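Local coordinates for protein putative mandelate racemase/muconate lactonizing enzyme (Bordetella bronchiseptica, PDB 3DDM) that is of unknown function but is a putative member of the mandelate racemase/muconate lactonizing enzyme family, with an enolase-type N-terminal domain and a TIM-barrel domain, at residues P307-A312 against Q317-L322; S349-T354 against I360-A365. The protein carries 1 engineered substitution. All blocks are in the same frame, centred on the assembly; numbering follows the deposited sequence.

Contact 1 of 2, residues P307-A312 against Q317-L322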
ATOM      1  N   PRO A 307      14.194 -16.541  10.375  1.00 44.21           N
ATOM      2  CA  PRO A 307      14.124 -15.460   9.387  1.00 44.56           C
ATOM      3  C   PRO A 307      14.756 -15.856   8.044  1.00 45.12           C
ATOM      4  O   PRO A 307      15.452 -16.870   7.936  1.00 43.51           O
ATOM      5  CB  PRO A 307      14.888 -14.324  10.075  1.00 43.24           C
ATOM      6  CG  PRO A 307      15.959 -15.055  10.819  1.00 42.44           C
ATOM      7  CD  PRO A 307      15.228 -16.269  11.394  1.00 43.40           C
ATOM      8  N   HIS A 308      14.493 -15.058   7.020  1.00 46.89           N
ATOM      9  CA  HIS A 308      15.054 -15.296   5.698  1.00 49.98           C
ATOM     10  C   HIS A 308      14.965 -13.993   4.939  1.00 49.05           C
ATOM     11  O   HIS A 308      13.983 -13.268   5.056  1.00 50.07           O
ATOM     12  CB  HIS A 308      14.292 -16.403   4.940  1.00 54.84           C
ATOM     13  CG  HIS A 308      12.848 -16.091   4.682  1.00 60.66           C
ATOM     14  ND1 HIS A 308      12.443 -15.066   3.853  1.00 63.07           N
ATOM     15  CD2 HIS A 308      11.714 -16.659   5.160  1.00 62.92           C
ATOM     16  CE1 HIS A 308      11.121 -15.014   3.835  1.00 64.62           C
ATOM     17  NE2 HIS A 308      10.655 -15.970   4.619  1.00 63.23           N
ATOM     18  N   TYR A 309      16.002 -13.680   4.179  1.00 47.87           N
ATOM     19  CA  TYR A 309      15.999 -12.455   3.407  1.00 46.21           C
ATOM     20  C   TYR A 309      16.387 -12.767   1.961  1.00 46.51           C
ATOM     21  O   TYR A 309      17.466 -13.316   1.697  1.00 48.15           O
ATOM     22  CB  TYR A 309      16.962 -11.429   4.024  1.00 43.48           C
ATOM     23  CG  TYR A 309      16.715 -10.059   3.471  1.00 42.22           C
ATOM     24  CD1 TYR A 309      15.494  -9.421   3.690  1.00 42.41           C
ATOM     25  CD2 TYR A 309      17.610  -9.476   2.583  1.00 41.14           C
ATOM     26  CE1 TYR A 309      15.156  -8.251   3.015  1.00 41.65           C
ATOM     27  CE2 TYR A 309      17.288  -8.303   1.909  1.00 41.75           C
ATOM     28  CZ  TYR A 309      16.052  -7.703   2.121  1.00 41.57           C
ATOM     29  OH  TYR A 309      15.681  -6.606   1.385  1.00 39.71           O
ATOM     30  N   LEU A 310      15.500 -12.436   1.025  1.00 44.72           N
ATOM     31  CA  LEU A 310      15.771 -12.694  -0.384  1.00 44.18           C
ATOM     32  C   LEU A 310      16.154 -11.409  -1.138  1.00 43.47           C
ATOM     33  O   LEU A 310      16.072 -11.335  -2.365  1.00 43.49           O
ATOM     34  CB  LEU A 310      14.558 -13.361  -1.062  1.00 45.04           C
ATOM     35  CG  LEU A 310      13.854 -14.625  -0.525  1.00 45.56           C
ATOM     36  CD1 LEU A 310      14.859 -15.610   0.078  1.00 45.84           C
ATOM     37  CD2 LEU A 310      12.830 -14.223   0.521  1.00 47.04           C
ATOM     38  N   GLY A 311      16.583 -10.393  -0.403  1.00 42.69           N
ATOM     39  CA  GLY A 311      16.975  -9.154  -1.052  1.00 42.50           C
ATOM     40  C   GLY A 311      18.480  -9.092  -1.217  1.00 42.60           C
ATOM     41  O   GLY A 311      19.119 -10.111  -1.484  1.00 43.46           O
ATOM     42  N   ALA A 312      19.046  -7.897  -1.050  1.00 41.17           N
ATOM     43  CA  ALA A 312      20.483  -7.690  -1.184  1.00 38.52           C
ATOM     44  C   ALA A 312      21.219  -8.061   0.103  1.00 38.96           C
ATOM     45  O   ALA A 312      20.600  -8.445   1.096  1.00 39.56           O
ATOM     46  CB  ALA A 312      20.765  -6.238  -1.562  1.00 37.22           C
ATOM     47  N   GLN A 317      22.582  -9.509   6.026  1.00 37.37           N
ATOM     48  CA  GLN A 317      23.501  -9.402   7.153  1.00 39.10           C
ATOM     49  C   GLN A 317      22.704  -8.967   8.384  1.00 40.87           C
ATOM     50  O   GLN A 317      22.910  -9.490   9.483  1.00 42.93           O
ATOM     51  CB  GLN A 317      24.624  -8.394   6.852  1.00 39.25           C
ATOM     52  CG  GLN A 317      25.666  -8.866   5.799  1.00 39.85           C
ATOM     53  CD  GLN A 317      26.791  -9.740   6.383  1.00 40.28           C
ATOM     54  OE1 GLN A 317      27.212 -10.729   5.769  1.00 36.13           O
ATOM     55  NE2 GLN A 317      27.292  -9.360   7.558  1.00 38.63           N
ATOM     56  N   ALA A 318      21.775  -8.031   8.192  1.00 40.45           N
ATOM     57  CA  ALA A 318      20.948  -7.542   9.290  1.00 40.30           C
ATOM     58  C   ALA A 318      20.156  -8.683   9.916  1.00 40.65           C
ATOM     59  O   ALA A 318      19.982  -8.731  11.136  1.00 41.94           O
ATOM     60  CB  ALA A 318      19.997  -6.461   8.797  1.00 39.64           C
ATOM     61  N   SER A 319      19.681  -9.600   9.077  1.00 40.02           N
ATOM     62  CA  SER A 319      18.911 -10.746   9.556  1.00 40.18           C
ATOM     63  C   SER A 319      19.784 -11.750  10.293  1.00 41.15           C
ATOM     64  O   SER A 319      19.357 -12.342  11.288  1.00 42.11           O
ATOM     65  CB  SER A 319      18.212 -11.440   8.388  1.00 38.42           C
ATOM     66  OG  SER A 319      17.356 -10.526   7.726  1.00 39.17           O
ATOM     67  N   ALA A 320      21.007 -11.944   9.806  1.00 41.84           N
ATOM     68  CA  ALA A 320      21.925 -12.880  10.445  1.00 41.88           C
ATOM     69  C   ALA A 320      22.218 -12.395  11.868  1.00 41.38           C
ATOM     70  O   ALA A 320      22.279 -13.183  12.813  1.00 39.74           O
ATOM     71  CB  ALA A 320      23.212 -12.983   9.643  1.00 41.10           C
ATOM     72  N   HIS A 321      22.381 -11.089  12.023  1.00 40.07           N
ATOM     73  CA  HIS A 321      22.653 -10.554  13.341  1.00 41.32           C
ATOM     74  C   HIS A 321      21.494 -10.749  14.299  1.00 42.26           C
ATOM     75  O   HIS A 321      21.699 -11.124  15.460  1.00 43.37           O
ATOM     76  CB  HIS A 321      23.021  -9.089  13.230  1.00 40.39           C
ATOM     77  CG  HIS A 321      24.431  -8.879  12.788  1.00 43.20           C
ATOM     78  ND1 HIS A 321      25.490  -8.894  13.669  1.00 44.06           N
ATOM     79  CD2 HIS A 321      24.966  -8.746  11.553  1.00 43.45           C
ATOM     80  CE1 HIS A 321      26.619  -8.781  12.993  1.00 45.15           C
ATOM     81  NE2 HIS A 321      26.329  -8.691  11.707  1.00 44.84           N
ATOM     82  N   LEU A 322      20.275 -10.511  13.822  1.00 41.88           N
ATOM     83  CA  LEU A 322      19.124 -10.686  14.683  1.00 40.39           C
ATOM     84  C   LEU A 322      19.017 -12.143  15.119  1.00 39.83           C
ATOM     85  O   LEU A 322      18.838 -12.418  16.299  1.00 39.16           O
ATOM     86  CB  LEU A 322      17.838 -10.240  13.982  1.00 42.11           C
ATOM     87  CG  LEU A 322      16.594 -10.334  14.880  1.00 40.18           C
ATOM     88  CD1 LEU A 322      16.917  -9.789  16.263  1.00 40.32           C
ATOM     89  CD2 LEU A 322      15.460  -9.570  14.269  1.00 38.82           C
TER
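S319 meets Y309 where a barrel helix packs against the strand leading into it. The S319 hydroxyl atom OG comes up beside CB of Y309 at 3.8 Å, at the root of the side chain. Two residues earlier on the strand, CG of the P307 ring rests 4.4 Å from the carbonyl O of the same serine, S319, a looser van der Waals approach. No hydrogen bond spans the two segments. The serine instead turns its polar end back on its own helix: with chi1 -59° OG sits beside the backbone N and bonds to the carbonyl of G315, so the oxygen that touches Y309 is already satisfied within its own helix.

Y309 starts toward the helix and then departs. CG stands anti to the backbone N (chi1 -165°), which sends the phenol away to hydrogen-bond E56 of the N-terminal domain. The same carboxylate oxygen accepts from the backbone N of A312, at the N-cap position of helix 313-325, and the turn folds G311 N over one face of the tyrosine ring, offset toward its rim.

The contact is buried and joins the first two elements of the beta-alpha-beta unit formed by strand 304-309, helix 313-325 and strand 334-338. L335 touches both P307 and S319, backbone bonds from P307 and Y309 to G336 hold the parallel strands together, and on another flank A318 and L322 pack against helix 287-300.

Contact 2 of 2, residues S349-T354 against I360-A365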
ATOM      1  N   SER A 349      27.498  -9.382   1.499  1.00 35.09           N
ATOM      2  CA  SER A 349      27.317 -10.265   2.637  1.00 37.85           C
ATOM      3  C   SER A 349      28.531 -11.144   2.880  1.00 37.95           C
ATOM      4  O   SER A 349      28.526 -12.331   2.557  1.00 38.07           O
ATOM      5  CB  SER A 349      26.066 -11.124   2.451  1.00 39.27           C
ATOM      6  OG  SER A 349      26.074 -11.745   1.183  1.00 47.68           O
ATOM      7  N   PRO A 350      29.597 -10.560   3.455  1.00 36.94           N
ATOM      8  CA  PRO A 350      30.844 -11.265   3.762  1.00 36.73           C
ATOM      9  C   PRO A 350      30.717 -12.422   4.738  1.00 37.27           C
ATOM     10  O   PRO A 350      31.591 -13.289   4.792  1.00 39.55           O
ATOM     11  CB  PRO A 350      31.764 -10.155   4.283  1.00 35.84           C
ATOM     12  CG  PRO A 350      30.832  -9.061   4.700  1.00 38.48           C
ATOM     13  CD  PRO A 350      29.762  -9.111   3.645  1.00 37.31           C
ATOM     14  N   ALA A 351      29.637 -12.452   5.506  1.00 35.85           N
ATOM     15  CA  ALA A 351      29.450 -13.540   6.457  1.00 35.02           C
ATOM     16  C   ALA A 351      29.356 -14.865   5.709  1.00 34.54           C
ATOM     17  O   ALA A 351      29.671 -15.928   6.245  1.00 34.64           O
ATOM     18  CB  ALA A 351      28.186 -13.311   7.286  1.00 31.73           C
ATOM     19  N   LEU A 352      28.925 -14.800   4.459  1.00 35.71           N
ATOM     20  CA  LEU A 352      28.787 -16.013   3.667  1.00 37.71           C
ATOM     21  C   LEU A 352      30.113 -16.681   3.358  1.00 37.57           C
ATOM     22  O   LEU A 352      30.160 -17.895   3.160  1.00 38.27           O
ATOM     23  CB  LEU A 352      28.023 -15.719   2.373  1.00 37.56           C
ATOM     24  CG  LEU A 352      26.512 -15.617   2.590  1.00 39.61           C
ATOM     25  CD1 LEU A 352      25.791 -15.316   1.275  1.00 39.30           C
ATOM     26  CD2 LEU A 352      26.024 -16.926   3.184  1.00 37.49           C
ATOM     27  N   ALA A 353      31.187 -15.895   3.331  1.00 38.12           N
ATOM     28  CA  ALA A 353      32.518 -16.428   3.049  1.00 39.64           C
ATOM     29  C   ALA A 353      33.015 -17.340   4.183  1.00 41.36           C
ATOM     30  O   ALA A 353      34.044 -18.010   4.050  1.00 41.76           O
ATOM     31  CB  ALA A 353      33.501 -15.286   2.806  1.00 37.35           C
ATOM     32  N   THR A 354      32.275 -17.370   5.290  1.00 42.19           N
ATOM     33  CA  THR A 354      32.638 -18.223   6.415  1.00 43.52           C
ATOM     34  C   THR A 354      31.770 -19.470   6.393  1.00 44.64           C
ATOM     35  O   THR A 354      31.882 -20.319   7.278  1.00 45.24           O
ATOM     36  CB  THR A 354      32.421 -17.532   7.788  1.00 42.90           C
ATOM     37  OG1 THR A 354      31.027 -17.522   8.100  1.00 45.10           O
ATOM     38  CG2 THR A 354      32.933 -16.105   7.769  1.00 44.20           C
ATOM     39  N   ILE A 360      27.390 -20.212   9.457  1.00 42.36           N
ATOM     40  CA  ILE A 360      28.222 -19.044   9.264  1.00 40.74           C
ATOM     41  C   ILE A 360      28.423 -18.366  10.614  1.00 39.63           C
ATOM     42  O   ILE A 360      27.677 -18.620  11.561  1.00 38.08           O
ATOM     43  CB  ILE A 360      27.569 -18.039   8.278  1.00 40.71           C
ATOM     44  CG1 ILE A 360      26.280 -17.469   8.880  1.00 39.62           C
ATOM     45  CG2 ILE A 360      27.266 -18.733   6.951  1.00 38.83           C
ATOM     46  CD1 ILE A 360      25.611 -16.408   8.029  1.00 38.01           C
ATOM     47  N   THR A 361      29.455 -17.534  10.705  1.00 38.75           N
ATOM     48  CA  THR A 361      29.735 -16.788  11.919  1.00 39.86           C
ATOM     49  C   THR A 361      29.911 -15.328  11.529  1.00 40.68           C
ATOM     50  O   THR A 361      30.581 -15.001  10.543  1.00 40.91           O
ATOM     51  CB  THR A 361      30.990 -17.298  12.628  1.00 40.29           C
ATOM     52  OG1 THR A 361      32.071 -17.353  11.698  1.00 46.03           O
ATOM     53  CG2 THR A 361      30.750 -18.684  13.194  1.00 40.48           C
ATOM     54  N   LEU A 362      29.286 -14.454  12.306  1.00 42.12           N
ATOM     55  CA  LEU A 362      29.312 -13.025  12.049  1.00 43.47           C
ATOM     56  C   LEU A 362      30.597 -12.287  12.429  1.00 45.04           C
ATOM     57  O   LEU A 362      30.865 -11.194  11.913  1.00 46.27           O
ATOM     58  CB  LEU A 362      28.110 -12.381  12.745  1.00 43.46           C
ATOM     59  CG  LEU A 362      26.778 -13.026  12.348  1.00 44.20           C
ATOM     60  CD1 LEU A 362      25.638 -12.273  13.000  1.00 43.42           C
ATOM     61  CD2 LEU A 362      26.628 -13.015  10.817  1.00 43.11           C
ATOM     62  N   GLY A 363      31.393 -12.871  13.321  1.00 44.83           N
ATOM     63  CA  GLY A 363      32.618 -12.209  13.731  1.00 44.26           C
ATOM     64  C   GLY A 363      32.339 -11.031  14.646  1.00 44.90           C
ATOM     65  O   GLY A 363      31.196 -10.810  15.054  1.00 46.49           O
ATOM     66  N   GLY A 364      33.375 -10.258  14.957  1.00 44.40           N
ATOM     67  CA  GLY A 364      33.205  -9.126  15.848  1.00 43.08           C
ATOM     68  C   GLY A 364      33.165  -7.765  15.188  1.00 44.36           C
ATOM     69  O   GLY A 364      33.099  -6.739  15.882  1.00 46.09           O
ATOM     70  N   ALA A 365      33.207  -7.742  13.857  1.00 44.85           N
ATOM     71  CA  ALA A 365      33.164  -6.485  13.116  1.00 45.00           C
ATOM     72  C   ALA A 365      31.955  -5.678  13.589  1.00 47.20           C
ATOM     73  O   ALA A 365      30.858  -6.226  13.771  1.00 47.35           O
ATOM     74  CB  ALA A 365      33.066  -6.762  11.625  1.00 42.88           C
TER
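T354 and T361 approach with their hydroxyl-bearing sides turned to each other, but the bond that joins them runs from backbone to side chain. T361 N donates to T354 OG1 at 3.0 Å, with a nearly straight N-H...O angle of 167°. A chi1 of 76° holds that hydroxyl between its own backbone N and carbonyl carbon, where it can also reach back to A351 O at 2.8 Å, in the carbonyl plane. Alongside, the methyl CG2 of T354 lies 3.8 Å from T361 O.

I360 lies across these polar atoms: its CB is 3.5 Å from T354 OG1 and 3.6 Å from A351 O. Its longer branch carries CD1 on to the methyl of A351, which it meets at 4.1 Å. From another direction L362 brings CD2 to the same A351 CB, at 3.9 Å, although the leucine's side chain sets out away from the 3-10 segment. CD2 of L352 adds a looser apolar contact with CG2 of I360. The 3-10 segment is thereby fastened to strand 359-361, which pairs antiparallel with strand 146-154 of the barrel domain through I360 and I147.

A351 O takes both OG1 and the backbone N of T354, so the turn is tied at its last residue by main chain and side chain together. These hydrogen bonds lie beside aliphatic packing. The T354 hydroxyl gives its proton to the turn while accepting from the strand, which probably fixes its rotation.

Following the chain, contact 1 closes first: strand 304-309 turns directly into helix 313-325, whose early turns fold back against it. The chain then passes through strand 334-338, which lies next to 304-309 in the barrel sheet, and through helix 343-346 before contact 2 closes a second short loop, from the 3-10 segment to strand 359-361. The two follow in series, neither nesting nor crossing. With centres about 12 Å apart they touch through helix 313-325. Q317 OE1 probably accepts a hydrogen bond from A351 N, and H321 packs on L362. Strand 304-309 pairs with 334-338, 334-338 with 146-154, and 146-154 with 359-361, so both contacts reach the same sheet.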